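Local coordinates for nickel-dependent hydrogenase large subunit (PDB 3MYR), which catalyses the oxidation of molecular hydrogen with transfer of electrons to an acceptor, carrying the nickel-iron active centre of a two-subunit hydrogenase, at residues N87-R92 with D286-A291; E241-I246 with A443-Y448; K269-R274 with D532-V537; Y424-R429 with L546-S551. All blocks are in the same frame, centred on the assembly; numbering follows the deposited sequence.

Contact 1: residues N87-R92 with D286-A291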
loop_
_atom_site.group_PDB
_atom_site.type_symbol
_atom_site.label_atom_id
_atom_site.label_comp_id
_atom_site.label_asym_id
_atom_site.label_seq_id
_atom_site.Cartn_x
_atom_site.Cartn_y
_atom_site.Cartn_z
ATOM N N ASN B 87 25.042 3.946 8.246
ATOM C CA ASN B 87 24.618 2.673 7.621
ATOM C C ASN B 87 23.106 2.580 7.747
ATOM O O ASN B 87 22.436 2.080 6.848
ATOM C CB ASN B 87 25.209 1.467 8.342
ATOM C CG ASN B 87 26.677 1.317 8.101
ATOM O OD1 ASN B 87 27.186 1.725 7.058
ATOM N ND2 ASN B 87 27.404 0.726 9.092
ATOM N N ALA B 88 22.541 3.090 8.854
ATOM C CA ALA B 88 21.091 3.023 8.986
ATOM C C ALA B 88 20.424 3.871 7.896
ATOM O O ALA B 88 19.365 3.514 7.334
ATOM C CB ALA B 88 20.647 3.485 10.398
ATOM N N GLN B 89 20.991 5.040 7.645
ATOM C CA GLN B 89 20.405 5.950 6.699
ATOM C C GLN B 89 20.467 5.377 5.278
ATOM O O GLN B 89 19.487 5.440 4.539
ATOM C CB GLN B 89 21.081 7.344 6.768
ATOM C CG GLN B 89 20.250 8.400 5.990
ATOM C CD GLN B 89 19.004 8.899 6.778
ATOM O OE1 GLN B 89 19.044 9.943 7.437
ATOM N NE2 GLN B 89 17.900 8.198 6.646
ATOM N N LEU B 90 21.585 4.742 4.922
ATOM C CA LEU B 90 21.734 4.075 3.618
ATOM C C LEU B 90 20.782 2.917 3.473
ATOM O O LEU B 90 20.189 2.685 2.396
ATOM C CB LEU B 90 23.137 3.527 3.441
ATOM C CG LEU B 90 24.204 4.489 2.864
ATOM C CD1 LEU B 90 23.824 5.759 2.167
ATOM C CD2 LEU B 90 25.481 4.492 3.515
ATOM N N ILE B 91 20.680 2.124 4.532
ATOM C CA ILE B 91 19.721 1.028 4.495
ATOM C C ILE B 91 18.266 1.536 4.331
ATOM O O ILE B 91 17.534 0.993 3.516
ATOM C CB ILE B 91 19.888 0.063 5.674
ATOM C CG1 ILE B 91 21.214 -0.709 5.466
ATOM C CG2 ILE B 91 18.586 -0.931 5.767
ATOM C CD1 ILE B 91 21.767 -1.443 6.813
ATOM N N ARG B 92 17.903 2.629 5.030
ATOM C CA ARG B 92 16.589 3.149 4.861
ATOM C C ARG B 92 16.370 3.638 3.418
ATOM O O ARG B 92 15.332 3.370 2.865
ATOM C CB ARG B 92 16.240 4.259 5.850
ATOM C CG ARG B 92 15.863 3.732 7.268
ATOM C CD ARG B 92 15.669 4.967 8.260
ATOM N NE ARG B 92 15.400 4.555 9.637
ATOM C CZ ARG B 92 15.179 5.408 10.632
ATOM N NH1 ARG B 92 15.069 6.739 10.365
ATOM N NH2 ARG B 92 14.993 4.935 11.858
ATOM N N ASP B 286 12.996 14.027 0.016
ATOM C CA ASP B 286 13.435 12.802 0.684
ATOM C C ASP B 286 14.767 12.316 0.112
ATOM O O ASP B 286 15.221 12.832 -0.905
ATOM C CB ASP B 286 12.393 11.692 0.496
ATOM C CG ASP B 286 12.380 10.702 1.674
ATOM O OD1 ASP B 286 11.311 10.144 1.971
ATOM O OD2 ASP B 286 13.462 10.434 2.265
ATOM N N LEU B 287 15.341 11.304 0.754
ATOM C CA LEU B 287 16.462 10.534 0.238
ATOM C C LEU B 287 17.783 11.305 0.316
ATOM O O LEU B 287 18.372 11.698 -0.709
ATOM C CB LEU B 287 16.213 9.940 -1.137
ATOM C CG LEU B 287 15.000 8.960 -1.127
ATOM C CD1 LEU B 287 14.565 8.753 -2.598
ATOM C CD2 LEU B 287 15.350 7.594 -0.453
ATOM N N PRO B 288 18.273 11.484 1.552
ATOM C CA PRO B 288 19.541 12.236 1.757
ATOM C C PRO B 288 20.772 11.400 1.339
ATOM O O PRO B 288 20.725 10.190 1.451
ATOM C CB PRO B 288 19.548 12.483 3.277
ATOM C CG PRO B 288 18.777 11.261 3.839
ATOM C CD PRO B 288 17.622 11.106 2.832
ATOM N N THR B 289 21.844 12.037 0.859
ATOM C CA THR B 289 23.084 11.373 0.477
ATOM C C THR B 289 23.874 10.870 1.701
ATOM O O THR B 289 24.634 9.894 1.603
ATOM C CB THR B 289 24.055 12.333 -0.306
ATOM O OG1 THR B 289 24.249 13.499 0.482
ATOM C CG2 THR B 289 23.497 12.741 -1.673
ATOM N N GLY B 290 23.639 11.490 2.856
ATOM C CA GLY B 290 24.431 11.202 4.042
ATOM C C GLY B 290 23.571 10.875 5.245
ATOM O O GLY B 290 22.358 10.642 5.129
ATOM N N ALA B 291 24.203 10.827 6.420
ATOM C CA ALA B 291 23.573 10.314 7.645
ATOM C C ALA B 291 22.484 11.263 8.080
ATOM O O ALA B 291 21.388 10.822 8.486
ATOM C CB ALA B 291 24.616 10.130 8.765
#
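The flat carboxamide of Q89 has the ring of P288 over one of its faces: CG of P288 stands 3.8 Å from CD of Q89, and the two side chains cross at about a right angle. The backbone carbonyl of A291 lies much nearer the amide plane, beyond the CD-OE1 end, A291 O being 3.5 Å from Q89 CD. The stem of Q89 is met as well, its CG being 3.2 Å from G290 O. This reach depends on a bend: chi1 of -167° carries CG away from the backbone N, and the turn at chi2 (78°) lays the amide across P288. L90 adds a looser contact, with CD1 4.3 Å from T289 O. At the start of 286-291, L287 N donates to D286 OD2 over 2.6 Å, on the carboxylate's anti side. The same oxygen makes a salt bridge with R74, and D286 OD1 accepts from E484 N. Here a helix meets a strand end and the turn after it. Helix 86-112 lies against the end of strand 281-288, whose D286 pairs with F300 of the antiparallel strand 300-305, while L287 packs on N93 and I96 of that helix and on L440 and W447 of helix 426-456.

Contact 2: residues E241-I246 with A443-Y448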
loop_
_atom_site.group_PDB
_atom_site.type_symbol
_atom_site.label_atom_id
_atom_site.label_comp_id
_atom_site.label_asym_id
_atom_site.label_seq_id
_atom_site.Cartn_x
_atom_site.Cartn_y
_atom_site.Cartn_z
ATOM N N GLU B 241 23.317 -11.336 -2.020
ATOM C CA GLU B 241 21.893 -11.464 -2.439
ATOM C C GLU B 241 21.260 -10.077 -2.689
ATOM O O GLU B 241 20.524 -9.879 -3.630
ATOM C CB GLU B 241 21.101 -12.191 -1.331
ATOM C CG GLU B 241 21.658 -13.606 -0.995
ATOM C CD GLU B 241 20.818 -14.352 0.106
ATOM O OE1 GLU B 241 19.992 -15.213 -0.265
ATOM O OE2 GLU B 241 20.881 -13.997 1.303
ATOM N N VAL B 242 21.578 -9.101 -1.849
ATOM C CA VAL B 242 21.011 -7.778 -2.018
ATOM C C VAL B 242 21.485 -7.215 -3.370
ATOM O O VAL B 242 20.707 -6.609 -4.130
ATOM C CB VAL B 242 21.481 -6.886 -0.914
ATOM C CG1 VAL B 242 21.142 -5.364 -1.209
ATOM C CG2 VAL B 242 20.944 -7.378 0.449
ATOM N N ARG B 243 22.768 -7.428 -3.685
ATOM C CA ARG B 243 23.266 -6.909 -4.949
ATOM C C ARG B 243 22.502 -7.466 -6.158
ATOM O O ARG B 243 22.189 -6.754 -7.122
ATOM C CB ARG B 243 24.734 -7.273 -5.115
ATOM C CG ARG B 243 25.201 -6.770 -6.488
ATOM C CD ARG B 243 26.516 -7.463 -6.903
ATOM N NE ARG B 243 27.624 -6.694 -6.340
ATOM C CZ ARG B 243 28.148 -5.604 -6.907
ATOM N NH1 ARG B 243 27.686 -5.123 -8.071
ATOM N NH2 ARG B 243 29.133 -4.972 -6.283
ATOM N N ASN B 244 22.258 -8.768 -6.157
ATOM C CA ASN B 244 21.524 -9.359 -7.288
ATOM C C ASN B 244 20.103 -8.808 -7.406
ATOM O O ASN B 244 19.580 -8.620 -8.514
ATOM C CB ASN B 244 21.495 -10.897 -7.177
ATOM C CG ASN B 244 22.831 -11.530 -7.622
ATOM O OD1 ASN B 244 23.799 -10.833 -7.882
ATOM N ND2 ASN B 244 22.877 -12.848 -7.692
ATOM N N LEU B 245 19.447 -8.580 -6.268
ATOM C CA LEU B 245 18.056 -8.035 -6.324
ATOM C C LEU B 245 18.033 -6.621 -6.964
ATOM O O LEU B 245 17.156 -6.319 -7.746
ATOM C CB LEU B 245 17.424 -8.005 -4.905
ATOM C CG LEU B 245 17.167 -9.408 -4.385
ATOM C CD1 LEU B 245 17.050 -9.389 -2.786
ATOM C CD2 LEU B 245 15.879 -9.987 -5.130
ATOM N N ILE B 246 19.042 -5.793 -6.703
ATOM C CA ILE B 246 19.047 -4.419 -7.267
ATOM C C ILE B 246 19.163 -4.454 -8.794
ATOM O O ILE B 246 18.500 -3.714 -9.508
ATOM C CB ILE B 246 20.252 -3.619 -6.700
ATOM C CG1 ILE B 246 20.000 -3.272 -5.214
ATOM C CG2 ILE B 246 20.470 -2.347 -7.547
ATOM C CD1 ILE B 246 21.277 -2.627 -4.466
ATOM N N ALA B 443 19.712 5.263 -8.704
ATOM C CA ALA B 443 20.316 5.721 -7.447
ATOM C C ALA B 443 20.685 4.572 -6.463
ATOM O O ALA B 443 21.539 4.764 -5.571
ATOM C CB ALA B 443 19.384 6.696 -6.746
ATOM N N MET B 444 19.974 3.440 -6.579
ATOM C CA MET B 444 20.126 2.308 -5.676
ATOM C C MET B 444 21.557 1.844 -5.630
ATOM O O MET B 444 21.995 1.483 -4.563
ATOM C CB MET B 444 19.259 1.095 -6.082
ATOM C CG MET B 444 17.714 1.340 -6.001
ATOM S SD MET B 444 17.151 1.316 -4.316
ATOM C CE MET B 444 17.217 -0.496 -4.005
ATOM N N GLN B 445 22.248 1.785 -6.779
ATOM C CA GLN B 445 23.615 1.297 -6.841
ATOM C C GLN B 445 24.519 2.215 -5.997
ATOM O O GLN B 445 25.352 1.730 -5.259
ATOM C CB GLN B 445 24.182 1.163 -8.290
ATOM C CG GLN B 445 25.545 0.308 -8.363
ATOM C CD GLN B 445 25.389 -1.166 -7.792
ATOM O OE1 GLN B 445 26.225 -1.676 -7.009
ATOM N NE2 GLN B 445 24.315 -1.810 -8.161
ATOM N N GLY B 446 24.252 3.518 -5.993
ATOM C CA GLY B 446 25.129 4.452 -5.290
ATOM C C GLY B 446 24.979 4.214 -3.784
ATOM O O GLY B 446 25.961 4.207 -3.048
ATOM N N TRP B 447 23.763 3.941 -3.321
ATOM C CA TRP B 447 23.598 3.794 -1.862
ATOM C C TRP B 447 24.150 2.449 -1.402
ATOM O O TRP B 447 24.764 2.355 -0.323
ATOM C CB TRP B 447 22.129 3.875 -1.431
ATOM C CG TRP B 447 21.481 5.160 -1.775
ATOM C CD1 TRP B 447 21.949 6.453 -1.500
ATOM C CD2 TRP B 447 20.157 5.320 -2.337
ATOM N NE1 TRP B 447 21.000 7.380 -1.942
ATOM C CE2 TRP B 447 19.912 6.720 -2.455
ATOM C CE3 TRP B 447 19.163 4.421 -2.745
ATOM C CZ2 TRP B 447 18.756 7.220 -3.021
ATOM C CZ3 TRP B 447 17.992 4.932 -3.271
ATOM C CH2 TRP B 447 17.789 6.320 -3.380
ATOM N N TYR B 448 23.960 1.422 -2.228
ATOM C CA TYR B 448 24.530 0.101 -1.939
ATOM C C TYR B 448 26.090 0.168 -1.837
ATOM O O TYR B 448 26.715 -0.352 -0.847
ATOM C CB TYR B 448 24.113 -0.921 -3.003
ATOM C CG TYR B 448 24.755 -2.295 -2.792
ATOM C CD1 TYR B 448 24.169 -3.211 -1.934
ATOM C CD2 TYR B 448 25.939 -2.673 -3.471
ATOM C CE1 TYR B 448 24.754 -4.473 -1.711
ATOM C CE2 TYR B 448 26.532 -3.939 -3.286
ATOM C CZ TYR B 448 25.937 -4.816 -2.379
ATOM O OH TYR B 448 26.460 -6.060 -2.168
#
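Y448 sends CG anti to its backbone N (chi1 176°), which drives the phenol straight across to V242, R243 and I246. I246 is turned so that CG2 takes the anti place and faces M444, with CG2 3.9 Å from M444 CB, while the CG1 branch carries CD1 to within 3.6 Å of Y448 CB. CA of R243 lies over one face of the phenol. V242 CG1 reaches the ring at CE1, 3.8 Å away, and R243 CB sits 3.6 Å from Y448 OH. A bend at chi3 then folds the arginine back, so that Y448 CE2 comes over one face of its guanidinium, the two planes standing 77° apart. The hydroxyl is hydrogen-bonded to L239 O, one turn before R243 on the same helix. A leucine in place of Y448 would probably leave L239 O without this partner and open a gap beside V242 and R243 where the ring had packed. The example is one of antiparallel helices joined by long side chains: the short axes run 10.8 Å apart at 165°. F204 of helix 203-209 covers V242, I246 and M444, and L94 of helix 86-112 packs on I246, M444 and W447.

Contact 3: residues K269-R274 with D532-V537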
loop_
_atom_site.group_PDB
_atom_site.type_symbol
_atom_site.label_atom_id
_atom_site.label_comp_id
_atom_site.label_asym_id
_atom_site.label_seq_id
_atom_site.Cartn_x
_atom_site.Cartn_y
_atom_site.Cartn_z
ATOM N N LYS B 269 -2.408 10.271 -26.536
ATOM C CA LYS B 269 -1.716 11.520 -26.387
ATOM C C LYS B 269 -2.736 12.566 -25.998
ATOM O O LYS B 269 -2.380 13.499 -25.278
ATOM C CB LYS B 269 -1.057 11.935 -27.714
ATOM C CG LYS B 269 0.293 11.193 -28.001
ATOM C CD LYS B 269 0.714 11.535 -29.475
ATOM C CE LYS B 269 1.940 10.770 -29.887
ATOM N NZ LYS B 269 2.596 11.362 -31.107
ATOM N N ASP B 270 -3.993 12.403 -26.419
ATOM C CA ASP B 270 -5.062 13.331 -25.983
ATOM C C ASP B 270 -5.316 13.248 -24.436
ATOM O O ASP B 270 -5.855 14.194 -23.834
ATOM C CB ASP B 270 -6.382 13.084 -26.739
ATOM C CG ASP B 270 -6.897 11.660 -26.542
ATOM O OD1 ASP B 270 -8.049 11.467 -26.078
ATOM O OD2 ASP B 270 -6.115 10.704 -26.783
ATOM N N TRP B 271 -4.842 12.188 -23.782
ATOM C CA TRP B 271 -4.952 12.092 -22.304
ATOM C C TRP B 271 -3.876 12.969 -21.686
ATOM O O TRP B 271 -3.742 13.048 -20.457
ATOM C CB TRP B 271 -4.881 10.606 -21.821
ATOM C CG TRP B 271 -6.243 9.987 -22.065
ATOM C CD1 TRP B 271 -6.728 9.528 -23.259
ATOM C CD2 TRP B 271 -7.341 9.953 -21.142
ATOM N NE1 TRP B 271 -8.053 9.157 -23.123
ATOM C CE2 TRP B 271 -8.461 9.400 -21.843
ATOM C CE3 TRP B 271 -7.486 10.317 -19.776
ATOM C CZ2 TRP B 271 -9.732 9.245 -21.248
ATOM C CZ3 TRP B 271 -8.695 10.082 -19.158
ATOM C CH2 TRP B 271 -9.835 9.580 -19.908
ATOM N N GLY B 272 -3.085 13.587 -22.550
ATOM C CA GLY B 272 -2.147 14.617 -22.097
ATOM C C GLY B 272 -2.854 15.971 -22.048
ATOM O O GLY B 272 -2.232 16.987 -21.752
ATOM N N GLU B 273 -4.174 15.995 -22.249
ATOM C CA GLU B 273 -4.895 17.273 -22.276
ATOM C C GLU B 273 -6.008 17.310 -21.280
ATOM O O GLU B 273 -6.851 18.251 -21.318
ATOM C CB GLU B 273 -5.472 17.562 -23.688
ATOM C CG GLU B 273 -4.368 17.565 -24.787
ATOM C CD GLU B 273 -4.964 17.750 -26.200
ATOM O OE1 GLU B 273 -5.763 18.708 -26.344
ATOM O OE2 GLU B 273 -4.623 16.962 -27.147
ATOM N N ARG B 274 -6.083 16.311 -20.412
ATOM C CA ARG B 274 -7.115 16.345 -19.399
ATOM C C ARG B 274 -6.561 15.829 -18.088
ATOM O O ARG B 274 -5.540 15.123 -18.089
ATOM C CB ARG B 274 -8.385 15.528 -19.843
ATOM C CG ARG B 274 -8.180 14.054 -20.116
ATOM C CD ARG B 274 -9.472 13.354 -20.652
ATOM N NE ARG B 274 -9.901 13.977 -21.911
ATOM C CZ ARG B 274 -9.494 13.543 -23.108
ATOM N NH1 ARG B 274 -8.742 12.417 -23.215
ATOM N NH2 ARG B 274 -9.882 14.174 -24.194
ATOM N N ASP B 532 -11.697 18.539 -15.163
ATOM C CA ASP B 532 -10.862 19.114 -16.246
ATOM C C ASP B 532 -10.977 18.286 -17.577
ATOM O O ASP B 532 -10.303 17.249 -17.778
ATOM C CB ASP B 532 -9.402 19.261 -15.749
ATOM C CG ASP B 532 -8.409 19.524 -16.881
ATOM O OD1 ASP B 532 -7.218 19.129 -16.762
ATOM O OD2 ASP B 532 -8.794 20.174 -17.881
ATOM N N ASN B 533 -11.883 18.703 -18.447
ATOM C CA ASN B 533 -11.918 18.175 -19.823
ATOM C C ASN B 533 -12.287 16.679 -19.932
ATOM O O ASN B 533 -11.696 15.919 -20.703
ATOM C CB ASN B 533 -10.577 18.505 -20.520
ATOM C CG ASN B 533 -10.638 18.354 -22.067
ATOM O OD1 ASN B 533 -9.591 18.267 -22.760
ATOM N ND2 ASN B 533 -11.846 18.302 -22.605
ATOM N N HIS B 534 -13.231 16.216 -19.113
ATOM C CA HIS B 534 -13.680 14.818 -19.252
ATOM C C HIS B 534 -15.065 14.668 -19.843
ATOM O O HIS B 534 -15.983 15.260 -19.350
ATOM C CB HIS B 534 -13.642 14.072 -17.898
ATOM C CG HIS B 534 -12.246 13.815 -17.396
ATOM N ND1 HIS B 534 -11.738 12.538 -17.218
ATOM C CD2 HIS B 534 -11.229 14.666 -17.123
ATOM C CE1 HIS B 534 -10.453 12.611 -16.880
ATOM N NE2 HIS B 534 -10.119 13.885 -16.812
ATOM N N GLN B 535 -15.228 13.692 -20.737
ATOM C CA GLN B 535 -16.523 13.277 -21.328
ATOM C C GLN B 535 -16.633 11.764 -21.124
ATOM O O GLN B 535 -15.602 11.054 -21.110
ATOM C CB GLN B 535 -16.585 13.652 -22.819
ATOM C CG GLN B 535 -16.693 15.194 -23.081
ATOM C CD GLN B 535 -15.337 16.001 -22.882
ATOM O OE1 GLN B 535 -15.345 17.208 -22.524
ATOM N NE2 GLN B 535 -14.190 15.335 -23.117
ATOM N N LEU B 536 -17.825 11.277 -20.776
ATOM C CA LEU B 536 -18.048 9.820 -20.675
ATOM C C LEU B 536 -18.828 9.334 -21.902
ATOM O O LEU B 536 -19.932 9.842 -22.168
ATOM C CB LEU B 536 -18.880 9.510 -19.432
ATOM C CG LEU B 536 -18.154 9.265 -18.100
ATOM C CD1 LEU B 536 -16.974 10.193 -18.023
ATOM C CD2 LEU B 536 -19.127 9.495 -16.931
ATOM N N VAL B 537 -18.301 8.366 -22.648
ATOM C CA VAL B 537 -19.159 7.767 -23.644
ATOM C C VAL B 537 -20.367 6.991 -23.088
ATOM O O VAL B 537 -21.462 7.032 -23.685
ATOM C CB VAL B 537 -18.478 7.086 -24.876
ATOM C CG1 VAL B 537 -16.993 7.321 -25.024
ATOM C CG2 VAL B 537 -18.957 5.660 -25.117
HETATM O O HOH W 1 -7.371 20.502 -19.934
#
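Polar links centre on R274. Its NE donates to N533 O at 2.9 Å, nearly in line with the carbonyl bond and close to the guanidinium plane, although the N-H is bent to 146°. On the other side NH1 forms a much straighter salt bridge within its own segment, 3.1 Å to D270 OD1, which it meets from above the carboxylate plane; that oxygen has a second partner in R178. Two ties therefore fix the rotation of the guanidinium, and NH1 also lies over one face of the W271 ring, toward its rim. A water lies between E273 O and D532 OD2, within hydrogen-bonding distance of both but with more acceptors around it than protons, while D532 OD1 accepts from E276 N.

The remaining contacts are made by carbon atoms and rings. With chi1 at 61°, R274 places its methylenes against the other loop: CB is 3.3 Å from D532 O, and CD sits over the centre of the H534 ring in a CH-pi contact, 4.0 Å from the centroid. W271 meets the same imidazole obliquely, their ring centroids 5.7 Å apart.

Two loops thus meet beside helix 543-551, whose T548 touches both W271 and H534. W116 packs edge-to-face with W271, and backbone bonds tie H534 to I28 of strand 27-35 and R274 to T426 at the start of helix 426-456.

Contact 4: residues Y424-R429 with L546-S551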
loop_
_atom_site.group_PDB
_atom_site.type_symbol
_atom_site.label_atom_id
_atom_site.label_comp_id
_atom_site.label_asym_id
_atom_site.label_seq_id
_atom_site.Cartn_x
_atom_site.Cartn_y
_atom_site.Cartn_z
ATOM N N TYR B 424 0.955 18.264 -17.355
ATOM C CA TYR B 424 -0.136 18.573 -16.416
ATOM C C TYR B 424 -1.416 17.856 -16.814
ATOM O O TYR B 424 -2.307 18.449 -17.420
ATOM C CB TYR B 424 -0.360 20.056 -16.398
ATOM C CG TYR B 424 0.885 20.781 -15.978
ATOM C CD1 TYR B 424 1.688 21.426 -16.914
ATOM C CD2 TYR B 424 1.230 20.878 -14.641
ATOM C CE1 TYR B 424 2.819 22.148 -16.527
ATOM C CE2 TYR B 424 2.323 21.650 -14.239
ATOM C CZ TYR B 424 3.138 22.221 -15.167
ATOM O OH TYR B 424 4.217 22.952 -14.739
ATOM N N SER B 425 -1.429 16.540 -16.601
ATOM C CA SER B 425 -2.470 15.722 -17.192
ATOM C C SER B 425 -2.414 14.299 -16.641
ATOM O O SER B 425 -1.440 13.907 -16.013
ATOM C CB SER B 425 -2.282 15.692 -18.707
ATOM O OG SER B 425 -1.190 14.841 -19.069
ATOM N N THR B 426 -3.444 13.521 -16.911
ATOM C CA THR B 426 -3.490 12.134 -16.567
ATOM C C THR B 426 -2.328 11.378 -17.233
ATOM O O THR B 426 -1.665 10.542 -16.597
ATOM C CB THR B 426 -4.835 11.578 -17.064
ATOM O OG1 THR B 426 -5.892 12.131 -16.277
ATOM C CG2 THR B 426 -4.873 10.009 -17.061
ATOM N N LEU B 427 -2.061 11.680 -18.504
ATOM C CA LEU B 427 -0.919 11.030 -19.156
ATOM C C LEU B 427 0.389 11.433 -18.464
ATOM O O LEU B 427 1.263 10.611 -18.350
ATOM C CB LEU B 427 -0.766 11.509 -20.585
ATOM C CG LEU B 427 -0.388 10.511 -21.684
ATOM C CD1 LEU B 427 0.230 11.113 -22.979
ATOM C CD2 LEU B 427 0.286 9.269 -21.331
ATOM N N GLY B 428 0.590 12.732 -18.230
ATOM C CA GLY B 428 1.881 13.173 -17.702
ATOM C C GLY B 428 2.138 12.558 -16.309
ATOM O O GLY B 428 3.242 12.217 -15.961
ATOM N N ARG B 429 1.089 12.380 -15.524
ATOM C CA ARG B 429 1.208 11.839 -14.169
ATOM C C ARG B 429 1.664 10.380 -14.294
ATOM O O ARG B 429 2.516 9.938 -13.549
ATOM C CB ARG B 429 -0.184 11.889 -13.522
ATOM C CG ARG B 429 -0.273 11.618 -12.062
ATOM C CD ARG B 429 -1.714 11.846 -11.556
ATOM N NE ARG B 429 -2.069 13.273 -11.605
ATOM C CZ ARG B 429 -3.034 13.823 -12.350
ATOM N NH1 ARG B 429 -3.825 13.101 -13.162
ATOM N NH2 ARG B 429 -3.218 15.137 -12.301
ATOM N N LEU B 546 -12.032 6.090 -14.513
ATOM C CA LEU B 546 -11.058 5.189 -13.960
ATOM C C LEU B 546 -9.667 5.581 -14.448
ATOM O O LEU B 546 -8.735 5.545 -13.691
ATOM C CB LEU B 546 -11.378 3.735 -14.357
ATOM C CG LEU B 546 -12.727 3.173 -13.845
ATOM C CD1 LEU B 546 -12.860 1.701 -14.271
ATOM C CD2 LEU B 546 -12.865 3.289 -12.358
ATOM N N ARG B 547 -9.516 5.889 -15.732
ATOM C CA ARG B 547 -8.165 6.196 -16.223
ATOM C C ARG B 547 -7.522 7.308 -15.414
ATOM O O ARG B 547 -6.373 7.201 -15.060
ATOM C CB ARG B 547 -8.221 6.636 -17.707
ATOM C CG ARG B 547 -8.308 5.501 -18.620
ATOM C CD ARG B 547 -8.547 5.934 -20.077
ATOM N NE ARG B 547 -8.606 4.745 -20.884
ATOM C CZ ARG B 547 -8.597 4.695 -22.208
ATOM N NH1 ARG B 547 -8.634 5.799 -22.943
ATOM N NH2 ARG B 547 -8.611 3.512 -22.788
ATOM N N THR B 548 -8.279 8.373 -15.132
ATOM C CA THR B 548 -7.768 9.540 -14.434
ATOM C C THR B 548 -7.650 9.287 -12.938
ATOM O O THR B 548 -6.564 9.529 -12.332
ATOM C CB THR B 548 -8.612 10.780 -14.739
ATOM O OG1 THR B 548 -8.348 11.197 -16.081
ATOM C CG2 THR B 548 -8.268 11.993 -13.806
ATOM N N ILE B 549 -8.672 8.667 -12.361
ATOM C CA ILE B 549 -8.581 8.375 -10.906
ATOM C C ILE B 549 -7.365 7.425 -10.662
ATOM O O ILE B 549 -6.560 7.675 -9.795
ATOM C CB ILE B 549 -9.933 7.830 -10.329
ATOM C CG1 ILE B 549 -11.031 8.928 -10.262
ATOM C CG2 ILE B 549 -9.773 7.195 -8.941
ATOM C CD1 ILE B 549 -10.657 10.212 -9.571
ATOM N N HIS B 550 -7.214 6.378 -11.475
ATOM C CA HIS B 550 -6.126 5.405 -11.260
ATOM C C HIS B 550 -4.771 6.080 -11.481
ATOM O O HIS B 550 -3.776 5.705 -10.861
ATOM C CB HIS B 550 -6.248 4.215 -12.206
ATOM C CG HIS B 550 -7.364 3.279 -11.862
ATOM N ND1 HIS B 550 -8.107 2.619 -12.824
ATOM C CD2 HIS B 550 -7.822 2.836 -10.664
ATOM C CE1 HIS B 550 -8.974 1.816 -12.226
ATOM N NE2 HIS B 550 -8.825 1.932 -10.919
ATOM N N SER B 551 -4.718 7.116 -12.324
ATOM C CA SER B 551 -3.419 7.764 -12.547
ATOM C C SER B 551 -2.867 8.398 -11.270
ATOM O O SER B 551 -1.678 8.644 -11.213
ATOM C CB SER B 551 -3.468 8.829 -13.667
ATOM O OG SER B 551 -4.221 9.996 -13.279
#
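T426 and T548 meet through their hydroxyls, OG1 to OG1 at 2.6 Å, in a hydrogen bond that either could donate; the place of the T548 oxygen is less sure. Beside it, R429 NH1 donates to S551 OG over 3.1 Å, with an N-H...O angle of 159° and the oxygen near the guanidinium plane. S551 OG is gripped twice, because it passes its own proton to T548 O at 2.6 Å, on a lone pair in the carbonyl plane; a chi1 of 70° folds it back onto its helix for this. The aliphatic part of the arginine follows the backbone, CD lying 3.2 Å from S551 O.

Farther out, E387 makes a salt bridge with R429 NE, G275 O accepts from NH2, and F552 gives a cation-pi contact. A methionine in place of R429 would probably leave the carboxylate of E387 without its charged mate and S551 OG without a donor. S425 starts the helix that presents T426 and R429: its OG accepts from G428 N at 2.9 Å. This is a serine N-cap, and it opens helix 426-456 against helix 543-551, which leads to the active-centre cysteines C555 and C558 typical of [NiFe] hydrogenase large subunits.

In the fold
The four contacts form two well-separated pairs, contact 1 lying on the opposite side of the chain's centre from contacts 3 and 4. Contacts 1 and 2 have centres about 14 Å apart and touch through W447; contacts 3 and 4, about 9 Å apart, are joined by probable backbone hydrogen bonds from T426 and L427 to the carbonyls of R274 and W271. Between the pairs the centres lie about 31 to 40 Å apart. Helix 426-456 spans the distance, starting in contact 4 and packing in contact 2. Along the chain every pair of contacts crosses except 1 and 4, which follow in series; sequence-distant parts are thus woven into the one body that carries the nickel-iron centre.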